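Local coordinates for protein putative Zn-dependent Alcohol Dehydrogenase (Rhodobacter sphaeroides, PDB 3IV6) that binds S-adenosylmethionine in a Rossmann-like fold and is probably a methyltransferase rather than an alcohol dehydrogenase, at residues Thr71-Ser76 with Thr93-Asp98. Numbering follows the deposited sequence.
With SAM (S-adenosylmethionine), chain E.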
loop_
_atom_site.group_PDB
_atom_site.type_symbol
_atom_site.label_atom_id
_atom_site.label_comp_id
_atom_site.label_asym_id
_atom_site.label_seq_id
_atom_site.Cartn_x
_atom_site.Cartn_y
_atom_site.Cartn_z
ATOM N N THR A 71 4.318 4.544 15.051
ATOM C CA THR A 71 5.439 3.786 14.523
ATOM C C THR A 71 5.177 3.632 13.025
ATOM O O THR A 71 4.070 3.283 12.637
ATOM C CB THR A 71 5.526 2.359 15.186
ATOM O OG1 THR A 71 5.873 2.469 16.572
ATOM C CG2 THR A 71 6.565 1.515 14.511
ATOM N N VAL A 72 6.176 3.887 12.187
ATOM C CA VAL A 72 6.036 3.655 10.754
ATOM C C VAL A 72 6.855 2.452 10.327
ATOM O O VAL A 72 7.996 2.309 10.749
ATOM C CB VAL A 72 6.540 4.852 9.935
ATOM C CG1 VAL A 72 6.434 4.569 8.422
ATOM C CG2 VAL A 72 5.819 6.141 10.356
ATOM N N PHE A 73 6.267 1.601 9.489
ATOM C CA PHE A 73 6.944 0.448 8.909
ATOM C C PHE A 73 7.054 0.611 7.408
ATOM O O PHE A 73 6.115 1.041 6.749
ATOM C CB PHE A 73 6.186 -0.827 9.227
ATOM C CG PHE A 73 6.147 -1.142 10.692
ATOM C CD1 PHE A 73 7.327 -1.365 11.400
ATOM C CD2 PHE A 73 4.925 -1.217 11.385
ATOM C CE1 PHE A 73 7.307 -1.668 12.737
ATOM C CE2 PHE A 73 4.892 -1.511 12.767
ATOM C CZ PHE A 73 6.086 -1.738 13.431
ATOM N N ASP A 74 8.208 0.266 6.863
ATOM C CA ASP A 74 8.415 0.317 5.423
ATOM C C ASP A 74 9.546 -0.628 5.032
ATOM O O ASP A 74 10.508 -0.819 5.800
ATOM C CB ASP A 74 8.756 1.752 4.977
ATOM C CG ASP A 74 8.463 1.992 3.509
ATOM O OD1 ASP A 74 9.189 1.431 2.654
ATOM O OD2 ASP A 74 7.483 2.723 3.226
ATOM N N PHE A 75 9.440 -1.225 3.845
ATOM C CA PHE A 75 10.463 -2.185 3.428
ATOM C C PHE A 75 11.618 -1.589 2.620
ATOM O O PHE A 75 12.440 -2.313 2.073
ATOM C CB PHE A 75 9.834 -3.407 2.750
ATOM C CG PHE A 75 9.369 -3.157 1.371
ATOM C CD1 PHE A 75 9.253 -1.853 0.886
ATOM C CD2 PHE A 75 9.036 -4.213 0.548
ATOM C CE1 PHE A 75 8.821 -1.601 -0.408
ATOM C CE2 PHE A 75 8.592 -3.964 -0.737
ATOM C CZ PHE A 75 8.487 -2.645 -1.214
ATOM N N SER A 76 11.679 -0.271 2.574
ATOM C CA SER A 76 12.684 0.464 1.803
ATOM C C SER A 76 13.533 1.421 2.658
ATOM O O SER A 76 13.012 2.206 3.438
ATOM C CB SER A 76 12.016 1.236 0.662
ATOM O OG SER A 76 12.710 2.439 0.390
ATOM N N THR A 93 8.779 6.728 15.697
ATOM C CA THR A 93 9.589 5.549 15.481
ATOM C C THR A 93 9.430 5.078 14.051
ATOM O O THR A 93 8.306 4.884 13.575
ATOM C CB THR A 93 9.156 4.400 16.398
ATOM O OG1 THR A 93 9.299 4.797 17.765
ATOM C CG2 THR A 93 9.992 3.162 16.116
ATOM N N ILE A 94 10.551 4.870 13.366
ATOM C CA ILE A 94 10.506 4.461 11.962
ATOM C C ILE A 94 11.344 3.223 11.778
ATOM O O ILE A 94 12.548 3.273 11.980
ATOM C CB ILE A 94 11.063 5.563 11.014
ATOM C CG1 ILE A 94 10.278 6.857 11.158
ATOM C CG2 ILE A 94 11.054 5.100 9.544
ATOM C CD1 ILE A 94 10.695 7.903 10.172
ATOM N N ASP A 95 10.726 2.114 11.393
ATOM C CA ASP A 95 11.442 0.843 11.334
ATOM C C ASP A 95 11.437 0.245 9.958
ATOM O O ASP A 95 10.505 0.417 9.205
ATOM C CB ASP A 95 10.861 -0.151 12.340
ATOM C CG ASP A 95 11.250 0.182 13.774
ATOM O OD1 ASP A 95 12.443 0.543 13.964
ATOM O OD2 ASP A 95 10.381 0.076 14.692
ATOM N N LEU A 96 12.486 -0.484 9.637
ATOM C CA LEU A 96 12.532 -1.191 8.375
ATOM C C LEU A 96 11.820 -2.544 8.532
ATOM O O LEU A 96 12.277 -3.396 9.281
ATOM C CB LEU A 96 13.988 -1.343 7.943
ATOM C CG LEU A 96 14.352 -1.764 6.518
ATOM C CD1 LEU A 96 14.246 -0.624 5.523
ATOM C CD2 LEU A 96 15.770 -2.346 6.548
ATOM N N LEU A 97 10.693 -2.742 7.844
ATOM C CA LEU A 97 9.946 -3.998 7.978
ATOM C C LEU A 97 9.153 -4.344 6.716
ATOM O O LEU A 97 8.686 -3.464 6.004
ATOM C CB LEU A 97 9.029 -3.954 9.210
ATOM C CG LEU A 97 8.080 -5.126 9.520
ATOM C CD1 LEU A 97 7.784 -5.236 10.997
ATOM C CD2 LEU A 97 6.743 -5.044 8.750
ATOM N N ASP A 98 9.000 -5.632 6.442
ATOM C CA ASP A 98 8.255 -6.035 5.271
ATOM C C ASP A 98 6.926 -6.691 5.670
ATOM O O ASP A 98 6.894 -7.852 6.062
ATOM C CB ASP A 98 9.085 -6.971 4.428
ATOM C CG ASP A 98 8.309 -7.555 3.246
ATOM O OD1 ASP A 98 7.066 -7.428 3.196
ATOM O OD2 ASP A 98 8.951 -8.173 2.364
HETATM N N SAM E . 2.273 5.355 -1.483
HETATM C CA SAM E . 0.837 5.540 -1.586
HETATM C C SAM E . 0.322 6.440 -0.484
HETATM O O SAM E . 1.047 6.927 0.395
HETATM O OXT SAM E . -0.862 6.687 -0.518
HETATM C CB SAM E . 0.107 4.204 -1.638
HETATM C CG SAM E . 0.995 2.970 -1.848
HETATM S SD SAM E . 1.841 2.300 -0.380
HETATM C CE SAM E . 1.461 3.509 0.919
HETATM C "C5'" SAM E . 3.611 2.491 -0.793
HETATM C "C4'" SAM E . 4.614 2.590 0.351
HETATM O "O4'" SAM E . 4.629 1.374 1.080
HETATM C "C3'" SAM E . 6.041 2.787 -0.129
HETATM O "O3'" SAM E . 6.668 3.635 0.805
HETATM C "C2'" SAM E . 6.682 1.420 -0.008
HETATM O "O2'" SAM E . 8.045 1.509 0.349
HETATM C "C1'" SAM E . 5.898 0.765 1.114
HETATM N N9 SAM E . 5.747 -0.681 0.898
HETATM C C8 SAM E . 5.360 -1.290 -0.267
HETATM N N7 SAM E . 5.364 -2.637 -0.077
HETATM C C5 SAM E . 5.748 -2.911 1.200
HETATM C C6 SAM E . 5.916 -4.116 1.910
HETATM N N6 SAM E . 5.704 -5.314 1.359
HETATM N N1 SAM E . 6.341 -4.050 3.214
HETATM C C2 SAM E . 6.606 -2.811 3.785
HETATM N N3 SAM E . 6.431 -1.628 3.108
HETATM C C4 SAM E . 6.007 -1.676 1.824
#
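Strands 71-74 and 93-96 run parallel, their axes 4.6 Å apart at an angle of 21°, joined by hydrogen bonds from V72 N to T93 O, D95 N to V72 O (2.8 Å), D74 N to D95 O and, just past the strand, L97 N to D74 O. On the face bearing T71, F73 and D95, the F73 ring lies beside D95 CB, and L97 CD1 sits over one ring face in a CH-pi contact, 4.3 Å from the centroid. At the C-terminal ends of the strands both segments turn to the cofactor. D74 receives both ribose hydroxyls of SAM, O2' at OD1 (2.6 Å) and O3' at OD2 (2.7 Å), as the acidic residue ending the second strand does in class I methyltransferases, whose 3-2-1-4-5-7-6 strand order this sheet shares; OD1 also accepts from S76 N, closing an Asx turn. With CG between the backbone N and carbonyl carbon (chi1 76°), F75 lays its ring against the adenine, SAM C5 lying 3.4 Å above the ring plane, over its centre. D98 OD1 accepts from SAM N6 (3.1 Å) and from T100 N. Replacing F75 by an alanine would remove the ring and probably leave one adenine face without its aromatic cover. With helix 77-86, which packs on I94 and L96, the strands form a beta-alpha-beta unit at the sheet edge, while strand 48-52 flanks 71-74 opposite 93-96.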